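PDB 3B8B: CysQ, sulfite synthesis pathway protein, which probably hydrolyses adenosine 3',5'-bisphosphate to AMP and phosphate, a magnesium-dependent reaction of the inositol monophosphatase superfamily. Local coordinates for residues A27-L39 and V136-A148. Residues are numbered along the deposited sequence; the frame is centred on the assembly and turned at random. Where two conformers were deposited one is given.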
ATOM      1  N   ALA A  27     -10.791  -5.686  -5.615  1.00 18.37           N
ATOM      2  CA  ALA A  27      -9.863  -4.916  -4.790  1.00 18.88           C
ATOM      3  C   ALA A  27      -9.816  -3.440  -5.208  1.00 19.45           C
ATOM      4  O   ALA A  27      -9.853  -2.529  -4.366  1.00 19.38           O
ATOM      5  CB  ALA A  27      -8.478  -5.556  -4.846  1.00 18.96           C
ATOM      6  N   ILE A  28      -9.771  -3.189  -6.508  1.00 18.82           N
ATOM      7  CA  ILE A  28      -9.766  -1.828  -7.038  1.00 19.44           C
ATOM      8  C   ILE A  28     -11.065  -1.117  -6.652  1.00 19.34           C
ATOM      9  O   ILE A  28     -11.064  -0.001  -6.136  1.00 20.61           O
ATOM     10  CB  ILE A  28      -9.568  -1.821  -8.574  1.00 19.81           C
ATOM     11  CG1 ILE A  28      -8.150  -2.307  -8.920  1.00 21.20           C
ATOM     12  CG2 ILE A  28      -9.900  -0.436  -9.140  1.00 20.26           C
ATOM     13  CD1 ILE A  28      -7.900  -2.513 -10.385  1.00 21.84           C
ATOM     14  N   ASP A  29     -12.193  -1.780  -6.912  1.00 19.38           N
ATOM     15  CA  ASP A  29     -13.532  -1.265  -6.589  1.00 19.23           C
ATOM     16  C   ASP A  29     -13.595  -0.909  -5.105  1.00 19.25           C
ATOM     17  O   ASP A  29     -13.997   0.211  -4.739  1.00 19.57           O
ATOM     18  CB  ASP A  29     -14.534  -2.379  -6.964  1.00 18.82           C
ATOM     19  CG  ASP A  29     -16.004  -1.959  -6.944  1.00 20.83           C
ATOM     20  OD1 ASP A  29     -16.341  -0.788  -6.661  1.00 24.84           O
ATOM     21  OD2 ASP A  29     -16.875  -2.869  -7.187  1.00 20.77           O
ATOM     22  N   ALA A  30     -13.184  -1.851  -4.265  1.00 18.87           N
ATOM     23  CA  ALA A  30     -13.210  -1.650  -2.817  1.00 19.09           C
ATOM     24  C   ALA A  30     -12.352  -0.440  -2.388  1.00 19.16           C
ATOM     25  O   ALA A  30     -12.760   0.354  -1.522  1.00 19.45           O
ATOM     26  CB  ALA A  30     -12.718  -2.881  -2.118  1.00 18.98           C
ATOM     27  N   ALA A  31     -11.154  -0.340  -2.958  1.00 19.90           N
ATOM     28  CA  ALA A  31     -10.241   0.734  -2.573  1.00 19.49           C
ATOM     29  C   ALA A  31     -10.852   2.093  -2.912  1.00 19.92           C
ATOM     30  O   ALA A  31     -10.740   3.059  -2.139  1.00 20.88           O
ATOM     31  CB  ALA A  31      -8.873   0.578  -3.299  1.00 19.22           C
ATOM     32  N   LEU A  32     -11.444   2.206  -4.095  1.00 19.23           N
ATOM     33  CA  LEU A  32     -12.061   3.466  -4.510  1.00 19.52           C
ATOM     34  C   LEU A  32     -13.271   3.814  -3.648  1.00 20.24           C
ATOM     35  O   LEU A  32     -13.490   4.973  -3.283  1.00 20.44           O
ATOM     36  CB  LEU A  32     -12.456   3.397  -5.978  1.00 20.30           C
ATOM     37  CG  LEU A  32     -11.283   3.257  -6.945  1.00 19.98           C
ATOM     38  CD1 LEU A  32     -11.754   2.940  -8.402  1.00 19.93           C
ATOM     39  CD2 LEU A  32     -10.378   4.506  -6.948  1.00 20.54           C
ATOM     40  N   LYS A  33     -14.089   2.810  -3.343  1.00 20.16           N
ATOM     41  CA  LYS A  33     -15.233   3.029  -2.477  1.00 21.24           C
ATOM     42  C   LYS A  33     -14.773   3.522  -1.086  1.00 19.83           C
ATOM     43  O   LYS A  33     -15.375   4.462  -0.516  1.00 20.40           O
ATOM     44  CB  LYS A  33     -16.062   1.745  -2.346  1.00 22.23           C
ATOM     45  CG  LYS A  33     -16.741   1.269  -3.663  1.00 26.74           C
ATOM     46  CD  LYS A  33     -18.063   1.856  -3.921  1.00 31.60           C
ATOM     47  CE  LYS A  33     -18.697   1.302  -5.243  1.00 30.59           C
ATOM     48  NZ  LYS A  33     -18.934  -0.202  -5.378  1.00 32.06           N
ATOM     49  N   ALA A  34     -13.747   2.883  -0.526  1.00 19.64           N
ATOM     50  CA  ALA A  34     -13.185   3.314   0.751  1.00 20.13           C
ATOM     51  C   ALA A  34     -12.693   4.751   0.650  1.00 19.39           C
ATOM     52  O   ALA A  34     -12.920   5.585   1.540  1.00 18.87           O
ATOM     53  CB  ALA A  34     -12.037   2.376   1.199  1.00 20.30           C
ATOM     54  N   GLY A  35     -11.995   5.034  -0.431  1.00 20.12           N
ATOM     55  CA  GLY A  35     -11.479   6.368  -0.700  1.00 20.25           C
ATOM     56  C   GLY A  35     -12.546   7.438  -0.626  1.00 20.91           C
ATOM     57  O   GLY A  35     -12.344   8.488  -0.016  1.00 20.67           O
ATOM     58  N   GLU A  36     -13.694   7.179  -1.245  1.00 21.89           N
ATOM     59  CA  GLU A  36     -14.839   8.087  -1.218  0.50 21.96           C
ATOM     60  C   GLU A  36     -15.301   8.379   0.218  1.00 21.50           C
ATOM     61  O   GLU A  36     -15.569   9.534   0.580  1.00 20.92           O
ATOM     62  CB  GLU A  36     -15.970   7.448  -2.048  0.50 22.38           C
ATOM     63  CG  GLU A  36     -17.300   8.160  -2.089  0.50 23.62           C
ATOM     64  CD  GLU A  36     -18.272   7.507  -3.089  0.50 25.71           C
ATOM     65  OE1 GLU A  36     -17.952   6.424  -3.658  0.50 31.27           O
ATOM     66  OE2 GLU A  36     -19.356   8.084  -3.301  0.50 33.20           O
ATOM     67  N   LYS A  37     -15.428   7.319   1.022  1.00 21.42           N
ATOM     68  CA  LYS A  37     -15.871   7.467   2.399  1.00 21.29           C
ATOM     69  C   LYS A  37     -14.885   8.323   3.193  1.00 21.40           C
ATOM     70  O   LYS A  37     -15.276   9.186   3.974  1.00 20.72           O
ATOM     71  CB  LYS A  37     -16.047   6.119   3.100  1.00 22.07           C
ATOM     72  CG  LYS A  37     -17.115   5.202   2.464  1.00 22.71           C
ATOM     73  CD  LYS A  37     -18.485   5.848   2.443  1.00 27.26           C
ATOM     74  CE  LYS A  37     -19.550   4.892   1.925  1.00 29.34           C
ATOM     75  NZ  LYS A  37     -20.881   5.441   2.297  1.00 32.07           N
ATOM     76  N   ILE A  38     -13.603   8.042   3.004  1.00 20.37           N
ATOM     77  CA  ILE A  38     -12.565   8.765   3.725  1.00 20.37           C
ATOM     78  C   ILE A  38     -12.575  10.238   3.332  1.00 20.38           C
ATOM     79  O   ILE A  38     -12.492  11.118   4.183  1.00 19.17           O
ATOM     80  CB  ILE A  38     -11.183   8.164   3.437  1.00 20.77           C
ATOM     81  CG1 ILE A  38     -11.094   6.714   3.959  1.00 20.40           C
ATOM     82  CG2 ILE A  38     -10.078   9.037   4.079  1.00 20.78           C
ATOM     83  CD1 ILE A  38      -9.891   5.913   3.357  1.00 20.03           C
ATOM     84  N   LEU A  39     -12.622  10.496   2.032  1.00 21.58           N
ATOM     85  CA  LEU A  39     -12.516  11.855   1.531  0.50 22.78           C
ATOM     86  C   LEU A  39     -13.743  12.679   1.957  1.00 23.72           C
ATOM     87  O   LEU A  39     -13.614  13.876   2.259  1.00 25.03           O
ATOM     88  CB  LEU A  39     -12.286  11.826   0.007  0.50 22.73           C
ATOM     89  CG  LEU A  39     -11.956  13.146  -0.686  0.50 21.53           C
ATOM     90  CD1 LEU A  39     -10.605  13.663  -0.236  0.50 22.22           C
ATOM     91  CD2 LEU A  39     -12.022  13.016  -2.206  0.50 22.37           C
ATOM     92  N   VAL A 136      -3.441  -3.220  -4.323  1.00 18.87           N
ATOM     93  CA  VAL A 136      -4.020  -1.957  -4.718  1.00 19.55           C
ATOM     94  C   VAL A 136      -3.730  -0.959  -3.620  1.00 19.60           C
ATOM     95  O   VAL A 136      -3.968  -1.235  -2.442  1.00 19.06           O
ATOM     96  CB  VAL A 136      -5.566  -2.060  -4.925  1.00 20.28           C
ATOM     97  CG1 VAL A 136      -6.108  -0.681  -5.384  1.00 20.65           C
ATOM     98  CG2 VAL A 136      -5.898  -3.140  -5.956  1.00 24.65           C
ATOM     99  N   ILE A 137      -3.210   0.201  -4.020  1.00 19.19           N
ATOM    100  CA  ILE A 137      -3.085   1.350  -3.125  1.00 18.82           C
ATOM    101  C   ILE A 137      -3.793   2.523  -3.761  1.00 18.52           C
ATOM    102  O   ILE A 137      -3.537   2.834  -4.935  1.00 19.28           O
ATOM    103  CB  ILE A 137      -1.611   1.703  -2.891  1.00 18.76           C
ATOM    104  CG1 ILE A 137      -0.954   0.571  -2.112  1.00 19.29           C
ATOM    105  CG2 ILE A 137      -1.427   3.072  -2.188  1.00 18.46           C
ATOM    106  CD1 ILE A 137       0.604   0.737  -1.973  1.00 19.52           C
ATOM    107  N   TYR A 138      -4.695   3.139  -3.006  1.00 17.92           N
ATOM    108  CA  TYR A 138      -5.391   4.336  -3.464  1.00 18.18           C
ATOM    109  C   TYR A 138      -5.046   5.497  -2.551  1.00 18.47           C
ATOM    110  O   TYR A 138      -5.069   5.356  -1.322  1.00 20.15           O
ATOM    111  CB  TYR A 138      -6.907   4.129  -3.512  1.00 18.63           C
ATOM    112  CG  TYR A 138      -7.655   5.291  -4.149  1.00 18.00           C
ATOM    113  CD1 TYR A 138      -7.274   5.807  -5.400  1.00 18.76           C
ATOM    114  CD2 TYR A 138      -8.768   5.865  -3.529  1.00 18.08           C
ATOM    115  CE1 TYR A 138      -7.970   6.854  -5.969  1.00 19.53           C
ATOM    116  CE2 TYR A 138      -9.441   6.910  -4.101  1.00 19.15           C
ATOM    117  CZ  TYR A 138      -9.063   7.388  -5.314  1.00 19.10           C
ATOM    118  OH  TYR A 138      -9.780   8.420  -5.884  1.00 19.39           O
ATOM    119  N   VAL A 139      -4.680   6.625  -3.164  1.00 18.84           N
ATOM    120  CA  VAL A 139      -4.309   7.849  -2.460  1.00 18.94           C
ATOM    121  C   VAL A 139      -5.469   8.839  -2.665  1.00 18.97           C
ATOM    122  O   VAL A 139      -5.548   9.513  -3.699  1.00 18.75           O
ATOM    123  CB  VAL A 139      -3.005   8.465  -3.022  1.00 19.37           C
ATOM    124  CG1 VAL A 139      -2.543   9.595  -2.090  1.00 19.89           C
ATOM    125  CG2 VAL A 139      -1.912   7.387  -3.180  1.00 18.94           C
ATOM    126  N   PRO A 140      -6.443   8.840  -1.736  1.00 19.31           N
ATOM    127  CA  PRO A 140      -7.687   9.565  -2.047  1.00 19.30           C
ATOM    128  C   PRO A 140      -7.551  11.060  -2.349  1.00 19.36           C
ATOM    129  O   PRO A 140      -8.232  11.578  -3.245  1.00 20.13           O
ATOM    130  CB  PRO A 140      -8.558   9.313  -0.811  1.00 19.81           C
ATOM    131  CG  PRO A 140      -8.054   8.054  -0.233  1.00 20.03           C
ATOM    132  CD  PRO A 140      -6.556   8.106  -0.453  1.00 20.27           C
ATOM    133  N   VAL A 141      -6.705  11.774  -1.614  1.00 18.81           N
ATOM    134  CA  VAL A 141      -6.547  13.216  -1.867  1.00 19.18           C
ATOM    135  C   VAL A 141      -6.039  13.517  -3.287  1.00 19.56           C
ATOM    136  O   VAL A 141      -6.495  14.453  -3.926  1.00 21.08           O
ATOM    137  CB  VAL A 141      -5.638  13.868  -0.806  1.00 18.20           C
ATOM    138  CG1 VAL A 141      -5.335  15.346  -1.189  1.00 18.45           C
ATOM    139  CG2 VAL A 141      -6.321  13.782   0.599  1.00 19.20           C
ATOM    140  N   LYS A 142      -5.116  12.691  -3.754  1.00 20.12           N
ATOM    141  CA  LYS A 142      -4.450  12.863  -5.040  1.00 21.89           C
ATOM    142  C   LYS A 142      -5.136  12.161  -6.214  1.00 22.02           C
ATOM    143  O   LYS A 142      -4.709  12.343  -7.364  1.00 22.25           O
ATOM    144  CB  LYS A 142      -3.019  12.333  -4.933  1.00 22.46           C
ATOM    145  CG  LYS A 142      -2.161  12.988  -3.873  1.00 25.43           C
ATOM    146  CD  LYS A 142      -0.757  12.598  -3.990  1.00 26.71           C
ATOM    147  CE  LYS A 142      -0.140  13.238  -5.201  1.00 31.67           C
ATOM    148  NZ  LYS A 142       1.294  13.293  -5.016  1.00 37.15           N
ATOM    149  N   LYS A 143      -6.149  11.339  -5.907  1.00 21.57           N
ATOM    150  CA  LYS A 143      -6.886  10.523  -6.877  0.50 21.24           C
ATOM    151  C   LYS A 143      -5.913   9.686  -7.709  1.00 21.84           C
ATOM    152  O   LYS A 143      -6.041   9.566  -8.937  1.00 23.46           O
ATOM    153  CB  LYS A 143      -7.801  11.397  -7.734  0.50 20.98           C
ATOM    154  CG  LYS A 143      -8.902  12.049  -6.919  0.50 17.88           C
ATOM    155  CD  LYS A 143      -8.461  13.343  -6.246  0.50 17.52           C
ATOM    156  CE  LYS A 143      -9.521  13.868  -5.250  0.50 18.86           C
ATOM    157  NZ  LYS A 143      -9.103  15.132  -4.612  0.50 15.44           N
ATOM    158  N   GLU A 144      -4.936   9.105  -7.013  1.00 20.90           N
ATOM    159  CA  GLU A 144      -3.903   8.270  -7.631  0.50 21.31           C
ATOM    160  C   GLU A 144      -4.091   6.825  -7.172  1.00 20.79           C
ATOM    161  O   GLU A 144      -4.191   6.567  -5.974  1.00 20.36           O
ATOM    162  CB  GLU A 144      -2.509   8.849  -7.296  0.50 21.50           C
ATOM    163  CG  GLU A 144      -2.277  10.128  -8.165  0.50 21.81           C
ATOM    164  CD  GLU A 144      -0.897  10.754  -8.176  0.50 24.70           C
ATOM    165  OE1 GLU A 144      -0.007  10.325  -7.436  0.50 27.83           O
ATOM    166  OE2 GLU A 144      -0.741  11.715  -8.969  0.50 26.34           O
ATOM    167  N   LEU A 145      -4.161   5.906  -8.131  1.00 20.05           N
ATOM    168  CA  LEU A 145      -4.416   4.508  -7.881  1.00 20.39           C
ATOM    169  C   LEU A 145      -3.249   3.702  -8.436  1.00 20.35           C
ATOM    170  O   LEU A 145      -2.862   3.894  -9.566  1.00 21.61           O
ATOM    171  CB  LEU A 145      -5.706   4.097  -8.618  1.00 20.63           C
ATOM    172  CG  LEU A 145      -6.097   2.629  -8.531  1.00 21.42           C
ATOM    173  CD1 LEU A 145      -6.636   2.334  -7.126  1.00 22.02           C
ATOM    174  CD2 LEU A 145      -7.098   2.235  -9.640  1.00 21.03           C
ATOM    175  N   TYR A 146      -2.691   2.817  -7.622  1.00 20.29           N
ATOM    176  CA  TYR A 146      -1.655   1.901  -8.054  1.00 20.37           C
ATOM    177  C   TYR A 146      -2.251   0.518  -7.868  1.00 20.31           C
ATOM    178  O   TYR A 146      -2.886   0.236  -6.846  1.00 20.01           O
ATOM    179  CB  TYR A 146      -0.424   2.006  -7.176  1.00 20.61           C
ATOM    180  CG  TYR A 146       0.210   3.376  -7.091  1.00 21.16           C
ATOM    181  CD1 TYR A 146      -0.207   4.304  -6.133  1.00 21.78           C
ATOM    182  CD2 TYR A 146       1.256   3.720  -7.920  1.00 21.55           C
ATOM    183  CE1 TYR A 146       0.375   5.545  -6.048  1.00 22.93           C
ATOM    184  CE2 TYR A 146       1.851   4.965  -7.829  1.00 22.09           C
ATOM    185  CZ  TYR A 146       1.422   5.854  -6.877  1.00 23.77           C
ATOM    186  OH  TYR A 146       2.026   7.097  -6.776  1.00 26.24           O
ATOM    187  N   PHE A 147      -2.034  -0.344  -8.844  1.00 19.62           N
ATOM    188  CA  PHE A 147      -2.503  -1.707  -8.722  1.00 19.94           C
ATOM    189  C   PHE A 147      -1.616  -2.668  -9.485  1.00 20.33           C
ATOM    190  O   PHE A 147      -0.910  -2.275 -10.420  1.00 21.12           O
ATOM    191  CB  PHE A 147      -3.948  -1.836  -9.154  1.00 19.99           C
ATOM    192  CG  PHE A 147      -4.195  -1.594 -10.616  1.00 20.55           C
ATOM    193  CD1 PHE A 147      -4.446  -0.312 -11.095  1.00 20.55           C
ATOM    194  CD2 PHE A 147      -4.203  -2.650 -11.519  1.00 20.12           C
ATOM    195  CE1 PHE A 147      -4.702  -0.098 -12.464  1.00 20.72           C
ATOM    196  CE2 PHE A 147      -4.475  -2.437 -12.865  1.00 21.89           C
ATOM    197  CZ  PHE A 147      -4.718  -1.172 -13.332  1.00 19.93           C
ATOM    198  N   ALA A 148      -1.635  -3.925  -9.067  1.00 19.85           N
ATOM    199  CA  ALA A 148      -0.779  -4.932  -9.652  1.00 20.01           C
ATOM    200  C   ALA A 148      -1.342  -6.317  -9.460  1.00 20.71           C
ATOM    201  O   ALA A 148      -1.947  -6.609  -8.428  1.00 20.48           O
ATOM    202  CB  ALA A 148       0.636  -4.861  -9.047  1.00 20.07           C
TER
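Leu32 and Tyr138 meet where helix 27-39 packs on a beta-hairpin, strands 136-139 and 144-148, in the layered helix-on-sheet core of the inositol monophosphatase fold. The helix runs nearly along the first strand, its axis 8.3 Å away at 24°, an approach consistent with the small residues Ala27, Ala31 and Gly35 on the facing side. Ala31 CB lies 3.7 Å from Val136 CG1 and also touches Tyr138 CB, while Val136 CG2, the other prong of this beta-branched residue, fills the notch between Ala27 CB and Ile28 CG1. Further on, Gly35 makes a hollow for two bumps, the edge of the Tyr138 ring and Pro140 CG, which comes within 3.8 Å of Gly35 CA; a CB there would collide with the ring. With CB directed at the helix and CG anti to the backbone N (chi1 -173°), the tyrosine ring lies against Gly35 and Leu32. Leu32 CD2 caps one face almost centrally, 3.5 Å from Tyr138 CE1 in a CH-pi contact, and the ring's hydroxyl is satisfied by a hydrogen bond with Ile160 O. Replacing the tyrosine by an alanine here would probably open a gap beside Leu32 CD2 and Gly35 and leave Ile160 O without its hydroxyl partner. Beta-branched Ile28 suits the flank, its two arms spreading to the second strand: CG2 rests 3.9 Å from Leu145 CD2. Helix 170-176 also packs against Ile28, Leu145 and Phe147. At the tip of the other arm, Ile28 CD1 sits over one face of the Phe147 ring, offset toward the rim, 3.8 Å from Phe147 CG.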